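Local coordinates for protein OXA-46 oxacillinase (Pseudomonas aeruginosa, PDB 3IF6) that probably hydrolyses the amide bond of beta-lactam antibiotics to substituted beta-amino acids, as a class D serine beta-lactamase that confers antibiotic resistance, at residues A43-D48 with I166-Q171. Sequence-based numbering, arbitrary orientation.
Sequences AIVIAD and ISAHEQ. With EDO (1,2-ethanediol), chain I.
Val-45 meets the first turn of helix 168-179 through both of its methyls, by van der Waals and CH-pi contact. CG2 sits over the centre of the His-169 imidazole, 3.6 Å from the ring centroid and only 8° off the ring normal. CG1 lies on the same side of the ring but displaced past its CD2-NE2 bond, 3.6 Å from His-169 CD2; it is set anti to the backbone N (chi1 179°), which puts CG2 beside that N. CG2 alone also reaches Ala-168, 4.0 Å from CB, where a small methyl lets the helix start close to the strand. A beta-branched valine suits a strand, and its fork sets both methyls against the imidazole; the flat ring of the partly exposed His-169 offers them a broad face.

The polar contacts belong to the helix start. Ser-167 is the N-cap: its short hydroxyl can accept a first-turn N-H, and OG takes Glu-170 N at 3.2 Å. A weak return bond from Ser-167 N to Glu-170 OE1 completes a capping box. Ser-167 OG also donates to O1 of a 1,2-ethanediol molecule, probably from the crystallisation liquor, at 2.9 Å. Glu-170 OE1 has a second partner in a salt bridge with Arg-67.

Strand 42-48 lies between strands 55-58 and 229-238 in the central sheet of this transpeptidase-like domain, away from the predicted acyl-ester Ser-72; Leu-56 and Ala-64 touch both Val-45 and His-169. No hydrogen bond crosses between 43-48 and 166-171: shape and dispersion join helix to sheet, while the capping box helps to hold the turn that presents Ala-168 and His-169 to the valine.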
ATOM      1  N   ALA B  43       8.967  19.710 -16.867  1.00 41.87           N
ATOM      2  CA  ALA B  43       8.915  18.519 -17.700  1.00 41.94           C
ATOM      3  C   ALA B  43       8.204  17.369 -17.006  1.00 42.40           C
ATOM      4  O   ALA B  43       8.284  17.207 -15.796  1.00 41.95           O
ATOM      5  CB  ALA B  43      10.334  18.087 -18.122  1.00 41.27           C
ATOM      6  N   ILE B  44       7.524  16.558 -17.805  1.00 43.08           N
ATOM      7  CA  ILE B  44       6.970  15.308 -17.331  1.00 43.16           C
ATOM      8  C   ILE B  44       7.318  14.170 -18.307  1.00 43.31           C
ATOM      9  O   ILE B  44       7.316  14.371 -19.512  1.00 43.23           O
ATOM     10  CB  ILE B  44       5.434  15.424 -17.115  1.00 43.52           C
ATOM     11  CG1 ILE B  44       4.895  14.219 -16.303  1.00 42.82           C
ATOM     12  CG2 ILE B  44       4.719  15.618 -18.444  1.00 42.64           C
ATOM     13  CD1 ILE B  44       3.552  14.471 -15.638  1.00 41.50           C
ATOM     14  N   VAL B  45       7.667  13.003 -17.765  1.00 43.12           N
ATOM     15  CA  VAL B  45       7.621  11.757 -18.497  1.00 42.71           C
ATOM     16  C   VAL B  45       6.502  10.915 -17.908  1.00 43.76           C
ATOM     17  O   VAL B  45       6.511  10.596 -16.706  1.00 44.29           O
ATOM     18  CB  VAL B  45       8.915  10.964 -18.359  1.00 42.44           C
ATOM     19  CG1 VAL B  45       8.799   9.665 -19.120  1.00 41.93           C
ATOM     20  CG2 VAL B  45      10.106  11.748 -18.843  1.00 41.79           C
ATOM     21  N   ILE B  46       5.520  10.543 -18.716  1.00 44.73           N
ATOM     22  CA  ILE B  46       4.652   9.453 -18.273  1.00 45.78           C
ATOM     23  C   ILE B  46       4.639   8.165 -19.115  1.00 46.17           C
ATOM     24  O   ILE B  46       4.251   8.175 -20.293  1.00 46.21           O
ATOM     25  CB  ILE B  46       3.245   9.881 -17.755  1.00 46.04           C
ATOM     26  CG1 ILE B  46       2.184   8.854 -18.157  1.00 45.67           C
ATOM     27  CG2 ILE B  46       2.919  11.335 -18.066  1.00 46.36           C
ATOM     28  CD1 ILE B  46       1.569   9.113 -19.441  1.00 50.98           C
ATOM     29  N   ALA B  47       5.089   7.082 -18.463  1.00 45.80           N
ATOM     30  CA  ALA B  47       5.096   5.725 -18.995  1.00 45.66           C
ATOM     31  C   ALA B  47       3.797   4.979 -18.693  1.00 46.04           C
ATOM     32  O   ALA B  47       3.692   4.293 -17.683  1.00 46.15           O
ATOM     33  CB  ALA B  47       6.281   4.963 -18.436  1.00 45.44           C
ATOM     34  N   ASP B  48       2.843   5.029 -19.604  1.00 46.99           N
ATOM     35  CA  ASP B  48       1.576   4.353 -19.429  1.00 47.63           C
ATOM     36  C   ASP B  48       1.621   2.933 -19.963  1.00 48.67           C
ATOM     37  O   ASP B  48       1.834   2.701 -21.120  1.00 49.18           O
ATOM     38  CB  ASP B  48       0.466   5.135 -20.102  1.00 47.03           C
ATOM     39  CG  ASP B  48      -0.798   4.426 -20.061  1.00 47.27           C
ATOM     40  OD1 ASP B  48      -0.742   3.238 -19.796  1.00 48.98           O
ATOM     41  OD2 ASP B  48      -1.841   5.021 -20.262  1.00 47.14           O
ATOM     42  N   ILE B 166      19.764  13.077 -10.977  1.00 39.33           N
ATOM     43  CA  ILE B 166      19.050  12.073 -11.739  1.00 39.60           C
ATOM     44  C   ILE B 166      18.033  12.811 -12.586  1.00 40.09           C
ATOM     45  O   ILE B 166      17.707  13.959 -12.296  1.00 41.20           O
ATOM     46  CB  ILE B 166      18.357  11.004 -10.810  1.00 40.00           C
ATOM     47  CG1 ILE B 166      17.912   9.786 -11.647  1.00 39.92           C
ATOM     48  CG2 ILE B 166      17.239  11.648  -9.941  1.00 39.22           C
ATOM     49  CD1 ILE B 166      16.940   8.812 -10.987  1.00 39.66           C
ATOM     50  N   SER B 167      17.535  12.171 -13.634  1.00 39.84           N
ATOM     51  CA  SER B 167      16.660  12.842 -14.569  1.00 39.21           C
ATOM     52  C   SER B 167      15.288  12.231 -14.548  1.00 38.46           C
ATOM     53  O   SER B 167      15.104  11.138 -14.009  1.00 38.19           O
ATOM     54  CB  SER B 167      17.237  12.729 -15.979  1.00 39.42           C
ATOM     55  OG  SER B 167      16.848  11.528 -16.599  1.00 39.95           O
ATOM     56  N   ALA B 168      14.342  12.910 -15.187  1.00 38.00           N
ATOM     57  CA  ALA B 168      12.959  12.460 -15.209  1.00 38.01           C
ATOM     58  C   ALA B 168      12.861  11.090 -15.851  1.00 38.77           C
ATOM     59  O   ALA B 168      12.350  10.178 -15.221  1.00 39.67           O
ATOM     60  CB  ALA B 168      12.035  13.475 -15.859  1.00 36.81           C
ATOM     61  N   HIS B 169      13.399  10.910 -17.060  1.00 39.64           N
ATOM     62  CA  HIS B 169      13.392   9.583 -17.709  1.00 39.98           C
ATOM     63  C   HIS B 169      14.039   8.524 -16.839  1.00 39.92           C
ATOM     64  O   HIS B 169      13.635   7.376 -16.851  1.00 39.38           O
ATOM     65  CB  HIS B 169      14.092   9.581 -19.095  1.00 40.34           C
ATOM     66  CG  HIS B 169      13.160   9.833 -20.231  1.00 40.89           C
ATOM     67  ND1 HIS B 169      13.289  10.915 -21.071  1.00 43.86           N
ATOM     68  CD2 HIS B 169      12.050   9.175 -20.635  1.00 43.28           C
ATOM     69  CE1 HIS B 169      12.292  10.917 -21.941  1.00 43.53           C
ATOM     70  NE2 HIS B 169      11.529   9.868 -21.700  1.00 43.56           N
ATOM     71  N   GLU B 170      15.095   8.912 -16.142  1.00 40.65           N
ATOM     72  CA  GLU B 170      15.812   8.015 -15.275  1.00 41.60           C
ATOM     73  C   GLU B 170      14.980   7.631 -14.034  1.00 41.79           C
ATOM     74  O   GLU B 170      15.088   6.495 -13.554  1.00 42.11           O
ATOM     75  CB  GLU B 170      17.141   8.638 -14.882  1.00 42.22           C
ATOM     76  CG  GLU B 170      18.135   8.760 -16.036  1.00 44.48           C
ATOM     77  CD  GLU B 170      19.548   9.069 -15.569  1.00 47.30           C
ATOM     78  OE1 GLU B 170      19.748  10.049 -14.816  1.00 47.05           O
ATOM     79  OE2 GLU B 170      20.470   8.330 -15.971  1.00 49.52           O
ATOM     80  N   GLN B 171      14.133   8.562 -13.554  1.00 41.75           N
ATOM     81  CA  GLN B 171      13.200   8.298 -12.442  1.00 40.62           C
ATOM     82  C   GLN B 171      12.272   7.198 -12.889  1.00 40.31           C
ATOM     83  O   GLN B 171      11.972   6.284 -12.123  1.00 39.70           O
ATOM     84  CB  GLN B 171      12.387   9.537 -12.024  1.00 40.41           C
ATOM     85  CG  GLN B 171      13.196  10.669 -11.368  1.00 39.71           C
ATOM     86  CD  GLN B 171      13.402  10.539  -9.843  1.00 39.24           C
ATOM     87  OE1 GLN B 171      13.482   9.437  -9.295  1.00 40.81           O
ATOM     88  NE2 GLN B 171      13.525  11.678  -9.168  1.00 35.83           N
TER
HETATM   89  C1  EDO I 269      18.148  10.336 -20.516  1.00 91.39           C
HETATM   90  O1  EDO I 269      17.882  10.771 -19.174  1.00 89.57           O
HETATM   91  C2  EDO I 269      17.212   9.198 -20.906  1.00 91.83           C
HETATM   92  O2  EDO I 269      16.196   9.696 -21.789  1.00 91.80           O